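Local coordinates for PbSGBP-B lipoprotein (Prevotella bryantii B14, PDB 6D2Y), which probably binds polysaccharides at the cell surface as a lipoprotein of a polysaccharide utilization locus, and carries a magnesium ion in its structure, at residues L60-L66 / L96-N102; T109-Y113 / P123-Q127. All blocks are in the same frame, centred on the assembly; numbering follows the deposited sequence.

Contact 1: L60-L66 / L96-N102; sequences LQSTICL and LIVSVPN
With chi1 at 178°, Cys65 turns SG away from its own backbone N and toward Ile97, whose CG1 lies opposite the carbonyl carbon (chi1 -63°). Cys65 SG and Ile97 CG1 come to 3.6 Å. The two residues are a non-hydrogen-bonded pair of an antiparallel beta ladder in the N-terminal beta sandwich. Strand 63-69 is central in a three-stranded sheet, between strand 39-45 and strand 95-99. The methyl branch of Ile97, CG2, turns the other way along the strand and touches Thr63 CG2. On this same face Thr63 OG1 and Ser99 OG form a weak hydrogen bond at 3.3 Å.

The other face carries Ile64, Leu66, Leu96 and Val98. Leu66 and Leu96 lie side by side and point the same way, with their CB atoms 4.1 Å apart. Leu66 CD1 also reaches Val98 CG1. This apolar face turns to the opposing sheet: Ile64 packs on Phe79 and Phe126, and Leu96 on Ile74 and Ile77.

Two reciprocal pairs of backbone bonds hold Ile64 to Val98 and Leu66 to Leu96. The shortest runs from Leu66 N to Leu96 O, 2.6 Å. Beyond the regular ladder, Val100 N donates to Ser62 O at 2.8 Å. Gln61 N then makes a weak bond to Val100 O. Ser62 OG turns back to Ser59 O.

At the loop end the side chain of Leu60 crosses Asn102 at about a right angle. The two leucine methyls rest on successive carbonyl oxygens: Leu60 CD2 lies 3.2 Å from Pro101 O, and Leu60 CD1 lies 3.3 Å from Asn102 O.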
loop_
_atom_site.group_PDB
_atom_site.type_symbol
_atom_site.label_atom_id
_atom_site.label_comp_id
_atom_site.label_asym_id
_atom_site.label_seq_id
_atom_site.Cartn_x
_atom_site.Cartn_y
_atom_site.Cartn_z
ATOM N N LEU A 60 25.605 -2.844 -3.268
ATOM C CA LEU A 60 25.996 -3.769 -2.217
ATOM C C LEU A 60 26.181 -5.166 -2.792
ATOM O O LEU A 60 25.465 -5.578 -3.709
ATOM C CB LEU A 60 24.944 -3.787 -1.108
ATOM C CG LEU A 60 24.589 -2.444 -0.469
ATOM C CD1 LEU A 60 23.282 -2.553 0.300
ATOM C CD2 LEU A 60 25.715 -1.964 0.441
ATOM N N GLN A 61 27.164 -5.890 -2.257
ATOM C CA GLN A 61 27.559 -7.235 -2.666
ATOM C C GLN A 61 28.146 -7.279 -4.071
ATOM O O GLN A 61 28.429 -8.374 -4.570
ATOM C CB GLN A 61 26.400 -8.240 -2.586
ATOM C CG GLN A 61 26.219 -8.875 -1.221
ATOM C CD GLN A 61 24.799 -9.345 -0.987
ATOM O OE1 GLN A 61 23.848 -8.765 -1.510
ATOM N NE2 GLN A 61 24.647 -10.404 -0.197
ATOM N N SER A 62 28.335 -6.138 -4.729
ATOM C CA SER A 62 28.948 -6.137 -6.048
ATOM C C SER A 62 30.434 -6.444 -5.934
ATOM O O SER A 62 31.127 -5.930 -5.052
ATOM C CB SER A 62 28.745 -4.787 -6.734
ATOM O OG SER A 62 27.367 -4.495 -6.885
ATOM N N THR A 63 30.921 -7.295 -6.831
ATOM C CA THR A 63 32.332 -7.653 -6.870
ATOM C C THR A 63 33.037 -6.758 -7.881
ATOM O O THR A 63 32.695 -6.764 -9.069
ATOM C CB THR A 63 32.507 -9.129 -7.229
ATOM O OG1 THR A 63 31.689 -9.930 -6.367
ATOM C CG2 THR A 63 33.956 -9.547 -7.062
ATOM N N ILE A 64 34.011 -5.981 -7.408
ATOM C CA ILE A 64 34.746 -5.038 -8.238
ATOM C C ILE A 64 36.220 -5.419 -8.228
ATOM O O ILE A 64 36.688 -6.176 -7.375
ATOM C CB ILE A 64 34.556 -3.582 -7.767
ATOM C CG1 ILE A 64 35.127 -3.401 -6.358
ATOM C CG2 ILE A 64 33.088 -3.195 -7.804
ATOM C CD1 ILE A 64 35.002 -1.992 -5.826
ATOM N N CYS A 65 36.957 -4.877 -9.197
ATOM C CA CYS A 65 38.382 -5.153 -9.340
ATOM C C CYS A 65 39.147 -3.841 -9.391
ATOM O O CYS A 65 38.907 -3.012 -10.276
ATOM C CB CYS A 65 38.667 -5.983 -10.594
ATOM S SG CYS A 65 40.426 -6.301 -10.853
ATOM N N LEU A 66 40.069 -3.661 -8.450
ATOM C CA LEU A 66 40.908 -2.472 -8.412
ATOM C C LEU A 66 42.065 -2.616 -9.389
ATOM O O LEU A 66 42.628 -3.701 -9.554
ATOM C CB LEU A 66 41.447 -2.243 -6.999
ATOM C CG LEU A 66 40.576 -1.545 -5.946
ATOM C CD1 LEU A 66 39.174 -2.119 -5.858
ATOM C CD2 LEU A 66 41.249 -1.635 -4.592
ATOM N N LEU A 96 43.349 -6.019 -7.436
ATOM C CA LEU A 96 42.719 -6.492 -6.211
ATOM C C LEU A 96 41.225 -6.610 -6.472
ATOM O O LEU A 96 40.592 -5.643 -6.912
ATOM C CB LEU A 96 42.990 -5.548 -5.031
ATOM C CG LEU A 96 42.526 -5.955 -3.626
ATOM C CD1 LEU A 96 43.370 -5.255 -2.580
ATOM C CD2 LEU A 96 41.058 -5.646 -3.381
ATOM N N ILE A 97 40.668 -7.787 -6.199
ATOM C CA ILE A 97 39.252 -8.064 -6.405
ATOM C C ILE A 97 38.604 -8.214 -5.036
ATOM O O ILE A 97 38.980 -9.095 -4.253
ATOM C CB ILE A 97 39.039 -9.312 -7.276
ATOM C CG1 ILE A 97 39.624 -9.085 -8.670
ATOM C CG2 ILE A 97 37.558 -9.659 -7.370
ATOM C CD1 ILE A 97 39.565 -10.304 -9.569
ATOM N N VAL A 98 37.648 -7.335 -4.739
ATOM C CA VAL A 98 36.948 -7.313 -3.462
ATOM C C VAL A 98 35.474 -7.031 -3.724
ATOM O O VAL A 98 35.112 -6.355 -4.691
ATOM C CB VAL A 98 37.559 -6.263 -2.501
ATOM C CG1 VAL A 98 37.388 -4.851 -3.053
ATOM C CG2 VAL A 98 36.960 -6.375 -1.103
ATOM N N SER A 99 34.619 -7.569 -2.864
ATOM C CA SER A 99 33.182 -7.350 -2.959
ATOM C C SER A 99 32.744 -6.316 -1.930
ATOM O O SER A 99 33.209 -6.325 -0.784
ATOM C CB SER A 99 32.410 -8.655 -2.756
ATOM O OG SER A 99 33.096 -9.745 -3.346
ATOM N N VAL A 100 31.854 -5.424 -2.347
ATOM C CA VAL A 100 31.334 -4.388 -1.448
ATOM C C VAL A 100 30.523 -5.054 -0.340
ATOM O O VAL A 100 29.712 -5.952 -0.628
ATOM C CB VAL A 100 30.482 -3.387 -2.228
ATOM C CG1 VAL A 100 30.104 -2.200 -1.355
ATOM C CG2 VAL A 100 31.224 -2.914 -3.472
ATOM N N PRO A 101 30.713 -4.672 0.923
ATOM C CA PRO A 101 29.928 -5.278 2.004
ATOM C C PRO A 101 28.434 -5.077 1.798
ATOM O O PRO A 101 27.988 -4.171 1.090
ATOM C CB PRO A 101 30.422 -4.543 3.257
ATOM C CG PRO A 101 31.793 -4.086 2.903
ATOM C CD PRO A 101 31.744 -3.753 1.438
ATOM N N ASN A 102 27.652 -5.949 2.439
ATOM C CA ASN A 102 26.207 -5.944 2.239
ATOM C C ASN A 102 25.500 -4.914 3.110
ATOM O O ASN A 102 24.408 -4.456 2.755
ATOM C CB ASN A 102 25.632 -7.335 2.520
ATOM C CG ASN A 102 24.288 -7.567 1.840
ATOM O OD1 ASN A 102 23.760 -8.681 1.833
ATOM N ND2 ASN A 102 23.737 -6.513 1.249
#

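Contact 2: T109-Y113 / P123-Q127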
loop_
_atom_site.group_PDB
_atom_site.type_symbol
_atom_site.label_atom_id
_atom_site.label_comp_id
_atom_site.label_asym_id
_atom_site.label_seq_id
_atom_site.Cartn_x
_atom_site.Cartn_y
_atom_site.Cartn_z
ATOM N N THR A 109 30.587 8.540 3.548
ATOM C CA THR A 109 31.549 9.538 3.111
ATOM C C THR A 109 31.899 9.406 1.639
ATOM O O THR A 109 32.679 10.220 1.131
ATOM C CB THR A 109 32.833 9.464 3.951
ATOM O OG1 THR A 109 33.294 8.108 4.021
ATOM C CG2 THR A 109 32.575 9.984 5.358
ATOM N N ASP A 110 31.340 8.418 0.938
ATOM C CA ASP A 110 31.619 8.183 -0.479
ATOM C C ASP A 110 33.119 8.039 -0.720
ATOM O O ASP A 110 33.703 8.664 -1.608
ATOM C CB ASP A 110 31.021 9.288 -1.352
ATOM C CG ASP A 110 29.508 9.202 -1.444
ATOM O OD1 ASP A 110 28.941 8.140 -1.109
ATOM O OD2 ASP A 110 28.885 10.201 -1.861
ATOM N N LYS A 111 33.748 7.207 0.104
ATOM C CA LYS A 111 35.160 6.898 -0.029
ATOM C C LYS A 111 35.388 5.443 0.347
ATOM O O LYS A 111 34.690 4.895 1.207
ATOM C CB LYS A 111 36.030 7.814 0.853
ATOM C CG LYS A 111 36.004 9.280 0.436
ATOM C CD LYS A 111 36.721 10.182 1.422
ATOM C CE LYS A 111 36.416 11.647 1.134
ATOM N NZ LYS A 111 36.769 12.024 -0.262
HETATM N N MSE A 112 36.353 4.820 -0.318
HETATM C CA MSE A 112 36.831 3.494 0.065
HETATM C C MSE A 112 38.208 3.671 0.694
HETATM O O MSE A 112 39.133 4.152 0.042
HETATM C CB MSE A 112 36.899 2.559 -1.146
HETATM C CG MSE A 112 38.014 1.512 -1.105
HETATM SE SE MSE A 112 37.907 0.236 -2.591
HETATM C CE MSE A 112 38.951 1.203 -3.881
ATOM N N TYR A 113 38.338 3.307 1.964
ATOM C CA TYR A 113 39.566 3.541 2.709
ATOM C C TYR A 113 40.473 2.324 2.590
ATOM O O TYR A 113 40.072 1.208 2.934
ATOM C CB TYR A 113 39.262 3.851 4.173
ATOM C CG TYR A 113 38.324 5.021 4.358
ATOM C CD1 TYR A 113 38.802 6.321 4.450
ATOM C CD2 TYR A 113 36.952 4.824 4.434
ATOM C CE1 TYR A 113 37.942 7.393 4.616
ATOM C CE2 TYR A 113 36.086 5.887 4.598
ATOM C CZ TYR A 113 36.586 7.169 4.689
ATOM O OH TYR A 113 35.731 8.235 4.855
ATOM N N PRO A 123 42.483 7.262 1.294
ATOM C CA PRO A 123 41.099 7.264 0.804
ATOM C C PRO A 123 40.989 7.408 -0.707
ATOM O O PRO A 123 41.645 8.260 -1.315
ATOM C CB PRO A 123 40.489 8.470 1.523
ATOM C CG PRO A 123 41.634 9.424 1.640
ATOM C CD PRO A 123 42.895 8.590 1.783
ATOM N N TYR A 124 40.154 6.574 -1.318
ATOM C CA TYR A 124 39.843 6.653 -2.741
ATOM C C TYR A 124 38.354 6.935 -2.877
ATOM O O TYR A 124 37.529 6.144 -2.407
ATOM C CB TYR A 124 40.228 5.356 -3.457
ATOM C CG TYR A 124 39.817 5.291 -4.912
ATOM C CD1 TYR A 124 38.671 4.610 -5.298
ATOM C CD2 TYR A 124 40.585 5.897 -5.899
ATOM C CE1 TYR A 124 38.293 4.544 -6.626
ATOM C CE2 TYR A 124 40.217 5.832 -7.229
ATOM C CZ TYR A 124 39.069 5.155 -7.586
ATOM O OH TYR A 124 38.693 5.088 -8.907
ATOM N N ASP A 125 38.015 8.067 -3.493
ATOM C CA ASP A 125 36.617 8.457 -3.637
ATOM C C ASP A 125 35.853 7.415 -4.443
ATOM O O ASP A 125 36.209 7.116 -5.585
ATOM C CB ASP A 125 36.519 9.825 -4.309
ATOM C CG ASP A 125 37.066 10.941 -3.447
ATOM O OD1 ASP A 125 37.713 10.642 -2.422
ATOM O OD2 ASP A 125 36.849 12.120 -3.796
ATOM N N PHE A 126 34.800 6.863 -3.841
ATOM C CA PHE A 126 34.020 5.800 -4.463
ATOM C C PHE A 126 32.687 5.700 -3.739
ATOM O O PHE A 126 32.655 5.658 -2.505
ATOM C CB PHE A 126 34.772 4.464 -4.405
ATOM C CG PHE A 126 34.117 3.360 -5.183
ATOM C CD1 PHE A 126 33.337 2.410 -4.540
ATOM C CD2 PHE A 126 34.284 3.264 -6.554
ATOM C CE1 PHE A 126 32.736 1.390 -5.249
ATOM C CE2 PHE A 126 33.683 2.245 -7.272
ATOM C CZ PHE A 126 32.908 1.308 -6.618
ATOM N N GLN A 127 31.597 5.663 -4.499
ATOM C CA GLN A 127 30.255 5.667 -3.934
ATOM C C GLN A 127 29.696 4.253 -3.870
ATOM O O GLN A 127 29.894 3.451 -4.787
ATOM C CB GLN A 127 29.318 6.554 -4.756
ATOM C CG GLN A 127 29.896 7.912 -5.110
ATOM C CD GLN A 127 29.049 8.653 -6.123
ATOM O OE1 GLN A 127 28.079 9.320 -5.767
ATOM N NE2 GLN A 127 29.411 8.537 -7.397
HETATM O O HOH W 1 32.762 3.518 -0.803
#
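Backbone bonds join Met112, a selenomethionine, to Tyr124 in both directions. Met112 N donates to Tyr124 O at 2.7 Å. Tyr124 N returns a bond to Met112 O at 3.0 Å. Past this pair, Phe126 N donates to Asp110 O from above the carbonyl plane. A water donates to Phe126 O at 2.7 Å and, weakly, to Lys111 O.

The charged contact is a salt bridge between Lys111 NZ and Asp125 OD1, 2.7 Å. The lysine chain runs alongside the aspartate and bends at its last torsion (chi4 -56°), which brings NZ over the carboxylate plane. Asp110 makes its own salt bridge with Lys206.

Apolar packing occurs on both faces. Pro123 CB touches Tyr113 CD1 at 4.0 Å on the face of Lys111 and Asp125. On the other face Met112 CE meets Tyr124 CD1 at 3.7 Å. The chain of Met112 bends at chi3 and crosses the tyrosine obliquely. Met112 and Tyr124 both pack on Ile43 of the opposing sheet. The whole is an antiparallel beta hairpin, strands 111-116 and 121-129, within one sheet of the N-terminal beta sandwich.

Overall arrangement
Contacts 1 and 2 hold opposing sheets of one sandwich, with centres about 13 Å apart. Contact 1 pairs two strands distant in sequence; contact 2 pairs neighbours in a hairpin. The connection from strand 95-99 to strand 111-116 carries the chain from one sheet to the other. The sheets meet through apolar side chains: Leu66 CD2 packs on Met112 CE at 3.7 Å, and Ile64 CD1 on Phe126 CZ at 4.0 Å. These four residues are buried, though Tyr124 on the inner face of contact 2 stays partly exposed. The outward faces differ: contact 1 mixes a weak hydroxyl pair with sulfur and methyl packing, while contact 2 has a salt bridge. Both lie away from the magnesium site.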